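Local coordinates for BluB-like flavoprotein (Clostridium difficile 630, PDB 3EO8) that binds flavin mononucleotide at the interface of its two subunits and probably acts as an oxidoreductase of the nitroreductase family, at residues Val106-Tyr116 with Leu132-Leu142. Sequence-based numbering, arbitrary orientation.
Sequences VFTKVYNPSGY and LFIRNPGMQSL. With FMN (flavin mononucleotide), chain K.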
loop_
_atom_site.group_PDB
_atom_site.type_symbol
_atom_site.label_atom_id
_atom_site.label_comp_id
_atom_site.label_asym_id
_atom_site.label_seq_id
_atom_site.Cartn_x
_atom_site.Cartn_y
_atom_site.Cartn_z
ATOM N N VAL A 106 -10.483 4.613 -7.329
ATOM C CA VAL A 106 -10.303 3.504 -6.426
ATOM C C VAL A 106 -10.756 3.963 -5.063
ATOM O O VAL A 106 -10.085 4.792 -4.406
ATOM C CB VAL A 106 -8.859 3.002 -6.375
ATOM C CG1 VAL A 106 -8.864 1.710 -5.665
ATOM C CG2 VAL A 106 -8.303 2.796 -7.815
ATOM N N PHE A 107 -11.919 3.449 -4.662
ATOM C CA PHE A 107 -12.480 3.719 -3.338
ATOM C C PHE A 107 -11.930 2.711 -2.339
ATOM O O PHE A 107 -11.555 1.606 -2.695
ATOM C CB PHE A 107 -14.014 3.650 -3.345
ATOM C CG PHE A 107 -14.671 4.906 -3.852
ATOM C CD1 PHE A 107 -14.660 5.217 -5.205
ATOM C CD2 PHE A 107 -15.268 5.793 -2.976
ATOM C CE1 PHE A 107 -15.272 6.381 -5.680
ATOM C CE2 PHE A 107 -15.848 6.965 -3.420
ATOM C CZ PHE A 107 -15.864 7.268 -4.783
ATOM N N THR A 108 -11.893 3.110 -1.080
ATOM C CA THR A 108 -11.334 2.285 -0.027
ATOM C C THR A 108 -12.087 2.639 1.270
ATOM O O THR A 108 -12.969 3.494 1.272
ATOM C CB THR A 108 -9.800 2.493 0.086
ATOM O OG1 THR A 108 -9.234 1.518 0.974
ATOM C CG2 THR A 108 -9.453 3.925 0.571
ATOM N N LYS A 109 -11.803 1.918 2.334
ATOM C CA LYS A 109 -12.362 2.180 3.631
ATOM C C LYS A 109 -11.322 1.923 4.730
ATOM O O LYS A 109 -10.304 1.240 4.505
ATOM C CB LYS A 109 -13.621 1.344 3.849
ATOM C CG LYS A 109 -13.406 -0.169 3.907
ATOM C CD LYS A 109 -14.674 -0.919 4.317
ATOM C CE LYS A 109 -14.446 -2.433 4.131
ATOM N NZ LYS A 109 -15.431 -3.325 4.816
ATOM N N VAL A 110 -11.560 2.493 5.909
ATOM C CA VAL A 110 -10.606 2.379 7.003
ATOM C C VAL A 110 -10.530 0.942 7.493
ATOM O O VAL A 110 -11.543 0.250 7.560
ATOM C CB VAL A 110 -10.973 3.318 8.195
ATOM C CG1 VAL A 110 -10.106 3.002 9.405
ATOM C CG2 VAL A 110 -10.825 4.758 7.804
ATOM N N TYR A 111 -9.322 0.482 7.781
ATOM C CA TYR A 111 -9.075 -0.816 8.411
ATOM C C TYR A 111 -8.455 -0.552 9.773
ATOM O O TYR A 111 -7.391 0.041 9.857
ATOM C CB TYR A 111 -8.136 -1.660 7.563
ATOM C CG TYR A 111 -7.660 -2.898 8.255
ATOM C CD1 TYR A 111 -8.560 -3.873 8.660
ATOM C CD2 TYR A 111 -6.315 -3.113 8.510
ATOM C CE1 TYR A 111 -8.125 -5.012 9.307
ATOM C CE2 TYR A 111 -5.889 -4.248 9.128
ATOM C CZ TYR A 111 -6.814 -5.198 9.538
ATOM O OH TYR A 111 -6.380 -6.333 10.189
ATOM N N ASN A 112 -9.153 -0.952 10.838
ATOM C CA ASN A 112 -8.631 -0.827 12.202
ATOM C C ASN A 112 -7.754 -2.061 12.458
ATOM O O ASN A 112 -8.267 -3.180 12.525
ATOM C CB ASN A 112 -9.780 -0.731 13.210
ATOM C CG ASN A 112 -10.523 0.592 13.133
ATOM O OD1 ASN A 112 -9.960 1.636 12.739
ATOM N ND2 ASN A 112 -11.796 0.558 13.493
ATOM N N PRO A 113 -6.427 -1.873 12.544
ATOM C CA PRO A 113 -5.493 -3.002 12.521
ATOM C C PRO A 113 -5.371 -3.677 13.882
ATOM O O PRO A 113 -5.971 -3.220 14.839
ATOM C CB PRO A 113 -4.165 -2.335 12.126
ATOM C CG PRO A 113 -4.283 -0.940 12.746
ATOM C CD PRO A 113 -5.731 -0.576 12.657
ATOM N N SER A 114 -4.577 -4.750 13.957
ATOM C CA SER A 114 -4.361 -5.450 15.213
ATOM C C SER A 114 -3.774 -4.503 16.211
ATOM O O SER A 114 -2.946 -3.671 15.862
ATOM C CB SER A 114 -3.405 -6.618 15.000
ATOM O OG SER A 114 -3.790 -7.311 13.817
ATOM N N GLY A 115 -4.206 -4.618 17.462
ATOM C CA GLY A 115 -3.819 -3.703 18.499
ATOM C C GLY A 115 -4.904 -2.679 18.767
ATOM O O GLY A 115 -5.058 -2.210 19.878
ATOM N N TYR A 116 -5.680 -2.335 17.748
ATOM C CA TYR A 116 -6.652 -1.253 17.884
ATOM C C TYR A 116 -7.730 -1.539 18.910
ATOM O O TYR A 116 -7.915 -0.790 19.888
ATOM C CB TYR A 116 -7.301 -0.958 16.523
ATOM C CG TYR A 116 -8.256 0.205 16.557
ATOM C CD1 TYR A 116 -9.598 0.013 16.869
ATOM C CD2 TYR A 116 -7.834 1.495 16.307
ATOM C CE1 TYR A 116 -10.482 1.064 16.928
ATOM C CE2 TYR A 116 -8.738 2.569 16.349
ATOM C CZ TYR A 116 -10.056 2.325 16.662
ATOM O OH TYR A 116 -10.981 3.338 16.716
ATOM N N LEU A 132 -0.432 2.989 15.550
ATOM C CA LEU A 132 -0.717 1.886 14.612
ATOM C C LEU A 132 -0.942 2.403 13.198
ATOM O O LEU A 132 -0.667 1.699 12.216
ATOM C CB LEU A 132 -1.926 1.046 15.079
ATOM C CG LEU A 132 -1.797 0.458 16.504
ATOM C CD1 LEU A 132 -3.118 -0.094 17.025
ATOM C CD2 LEU A 132 -0.671 -0.600 16.519
ATOM N N PHE A 133 -1.457 3.634 13.083
ATOM C CA PHE A 133 -1.858 4.149 11.794
ATOM C C PHE A 133 -0.757 4.862 11.008
ATOM O O PHE A 133 -0.933 5.091 9.804
ATOM C CB PHE A 133 -3.073 5.051 11.936
ATOM C CG PHE A 133 -4.323 4.318 12.312
ATOM C CD1 PHE A 133 -5.092 3.709 11.346
ATOM C CD2 PHE A 133 -4.759 4.280 13.638
ATOM C CE1 PHE A 133 -6.241 3.036 11.671
ATOM C CE2 PHE A 133 -5.926 3.603 13.976
ATOM C CZ PHE A 133 -6.660 2.978 12.975
ATOM N N ILE A 134 0.381 5.171 11.641
ATOM C CA ILE A 134 1.513 5.753 10.894
ATOM C C ILE A 134 2.030 4.780 9.811
ATOM O O ILE A 134 2.705 5.193 8.883
ATOM C CB ILE A 134 2.669 6.264 11.806
ATOM C CG1 ILE A 134 3.438 5.125 12.474
ATOM C CG2 ILE A 134 2.168 7.252 12.823
ATOM C CD1 ILE A 134 4.751 5.632 13.147
ATOM N N ARG A 135 1.743 3.488 9.971
ATOM C CA ARG A 135 2.063 2.494 8.954
ATOM C C ARG A 135 0.786 1.902 8.369
ATOM O O ARG A 135 0.836 0.870 7.715
ATOM C CB ARG A 135 2.977 1.407 9.532
ATOM C CG ARG A 135 2.408 0.628 10.661
ATOM C CD ARG A 135 2.732 1.222 12.021
ATOM N NE ARG A 135 4.159 1.185 12.287
ATOM C CZ ARG A 135 4.744 1.665 13.378
ATOM N NH1 ARG A 135 4.028 2.197 14.367
ATOM N NH2 ARG A 135 6.065 1.564 13.528
ATOM N N ASN A 136 -0.317 2.638 8.514
ATOM C CA ASN A 136 -1.635 2.278 7.957
ATOM C C ASN A 136 -1.711 0.961 7.150
ATOM O O ASN A 136 -1.611 0.962 5.919
ATOM C CB ASN A 136 -2.170 3.441 7.108
ATOM C CG ASN A 136 -3.657 3.493 7.089
ATOM O OD1 ASN A 136 -4.317 2.477 6.846
ATOM N ND2 ASN A 136 -4.212 4.652 7.408
ATOM N N PRO A 137 -1.874 -0.182 7.856
ATOM C CA PRO A 137 -2.034 -1.474 7.173
ATOM C C PRO A 137 -3.183 -1.519 6.142
ATOM O O PRO A 137 -3.062 -2.166 5.092
ATOM C CB PRO A 137 -2.167 -2.461 8.340
ATOM C CG PRO A 137 -1.379 -1.799 9.467
ATOM C CD PRO A 137 -1.810 -0.348 9.320
ATOM N N GLY A 138 -4.266 -0.776 6.376
ATOM C CA GLY A 138 -5.332 -0.672 5.363
ATOM C C GLY A 138 -4.852 -0.130 4.028
ATOM O O GLY A 138 -5.285 -0.566 2.954
HETATM N N MSE A 139 -3.964 0.836 4.094
HETATM C CA MSE A 139 -3.457 1.461 2.914
HETATM C C MSE A 139 -2.318 0.688 2.315
HETATM O O MSE A 139 -2.142 0.706 1.082
HETATM C CB MSE A 139 -3.121 2.917 3.162
HETATM C CG MSE A 139 -4.357 3.703 3.534
HETATM SE SE MSE A 139 -5.848 3.583 2.246
HETATM C CE MSE A 139 -7.179 2.956 3.483
ATOM N N GLN A 140 -1.578 -0.050 3.149
ATOM C CA GLN A 140 -0.670 -1.020 2.587
ATOM C C GLN A 140 -1.448 -2.029 1.748
ATOM O O GLN A 140 -1.022 -2.419 0.658
ATOM C CB GLN A 140 0.101 -1.750 3.678
ATOM C CG GLN A 140 1.073 -0.925 4.482
ATOM C CD GLN A 140 1.956 -1.788 5.358
ATOM O OE1 GLN A 140 2.450 -2.795 4.920
ATOM N NE2 GLN A 140 2.149 -1.385 6.603
ATOM N N SER A 141 -2.595 -2.474 2.268
ATOM C CA SER A 141 -3.460 -3.420 1.565
ATOM C C SER A 141 -3.948 -2.822 0.245
ATOM O O SER A 141 -3.902 -3.479 -0.812
ATOM C CB SER A 141 -4.665 -3.814 2.430
ATOM O OG SER A 141 -4.263 -4.381 3.691
ATOM N N LEU A 142 -4.430 -1.587 0.286
ATOM C CA LEU A 142 -4.885 -0.924 -0.951
ATOM C C LEU A 142 -3.778 -0.852 -2.008
ATOM O O LEU A 142 -3.996 -1.150 -3.207
ATOM C CB LEU A 142 -5.403 0.483 -0.644
ATOM C CG LEU A 142 -6.043 1.198 -1.836
ATOM C CD1 LEU A 142 -7.303 0.419 -2.301
ATOM C CD2 LEU A 142 -6.409 2.634 -1.504
HETATM N N1 FMN K . -1.499 -12.390 8.154
HETATM C C2 FMN K . -1.169 -12.843 9.409
HETATM O O2 FMN K . -1.276 -14.047 9.673
HETATM N N3 FMN K . -0.724 -11.963 10.377
HETATM C C4 FMN K . -0.611 -10.612 10.116
HETATM O O4 FMN K . -0.098 -9.882 10.968
HETATM C C4A FMN K . -0.971 -10.129 8.862
HETATM N N5 FMN K . -0.891 -8.790 8.530
HETATM C C5A FMN K . -1.199 -8.331 7.274
HETATM C C6 FMN K . -1.046 -6.979 6.936
HETATM C C7 FMN K . -1.382 -6.521 5.666
HETATM C C7M FMN K . -0.935 -5.130 5.295
HETATM C C8 FMN K . -1.768 -7.425 4.684
HETATM C C8M FMN K . -1.718 -7.035 3.210
HETATM C C9 FMN K . -1.912 -8.783 5.016
HETATM C C9A FMN K . -1.603 -9.248 6.287
HETATM N N10 FMN K . -1.757 -10.571 6.630
HETATM C C10 FMN K . -1.394 -11.033 7.881
HETATM C "C1'" FMN K . -2.308 -11.573 5.653
HETATM C "C2'" FMN K . -3.840 -11.588 5.537
HETATM O "O2'" FMN K . -4.453 -12.214 6.698
HETATM C "C3'" FMN K . -4.258 -12.338 4.250
HETATM O "O3'" FMN K . -3.756 -11.668 3.110
HETATM C "C4'" FMN K . -5.781 -12.470 4.079
HETATM O "O4'" FMN K . -6.394 -13.186 5.120
HETATM C "C5'" FMN K . -6.116 -13.236 2.809
HETATM O "O5'" FMN K . -5.526 -14.511 2.797
HETATM P P FMN K . -4.520 -14.886 1.582
HETATM O O1P FMN K . -4.013 -16.294 1.793
HETATM O O2P FMN K . -3.408 -13.861 1.629
HETATM O O3P FMN K . -5.261 -14.815 0.277
HETATM O O HOH W 1 -4.941 0.604 8.756
HETATM O O HOH W 2 -7.070 2.279 7.033
#
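G138 CA lies 3.7 Å from Y111 CB: glycine, having no side chain, lets the chain of 106-116 pass this close to the helix. With chi1 at 170°, the Y111 ring is carried away from its own backbone N, and its edge comes beside G138 N and P137 CB. Next to it two prolines mesh, P113 CB 3.9 Å from P137 CG; two compact, apolar rings lie against each other, which suits a close approach of backbones. F133 belongs to this packed part too, its CZ 3.7 Å from P113 CD. Further on, L132 sends CD1 against the turn P113-Y116, 3.5 Å from Y116 N. At the other end L142 reaches V106 CG1 with CD1, while CD2 lies 3.7 Å from T108 CB; the bent selenomethionine M139 lays its methyl CE near T108 OG1, a hydroxyl already bonded to N45 O. In this nitroreductase fold, segment 106-116 leaves the central antiparallel sheet and the first turns of helix 137-155 meet the methyl groups of the flavin ring; P137, Q140 and S141 line the FMN pocket, which residues of the second subunit complete. Close as the backbones are at Y111 and G138, their polar groups are joined through two waters. One joins Y111 O (2.7 Å from the water O) to N136 OD1 and G138 N; the other links Y111 N to N136 OD1, the atom that also caps the helix through M139 N. The F133 ring meets Y116 rim to rim, planes at 82°. N112 OD1 approaches the F133 edge in its plane, 3.6 Å from CZ, while N112 ND2 bonds Y117 OH. On the loose, solvent side stands exposed V110, its CG1 4.5 Å from F133 CE1.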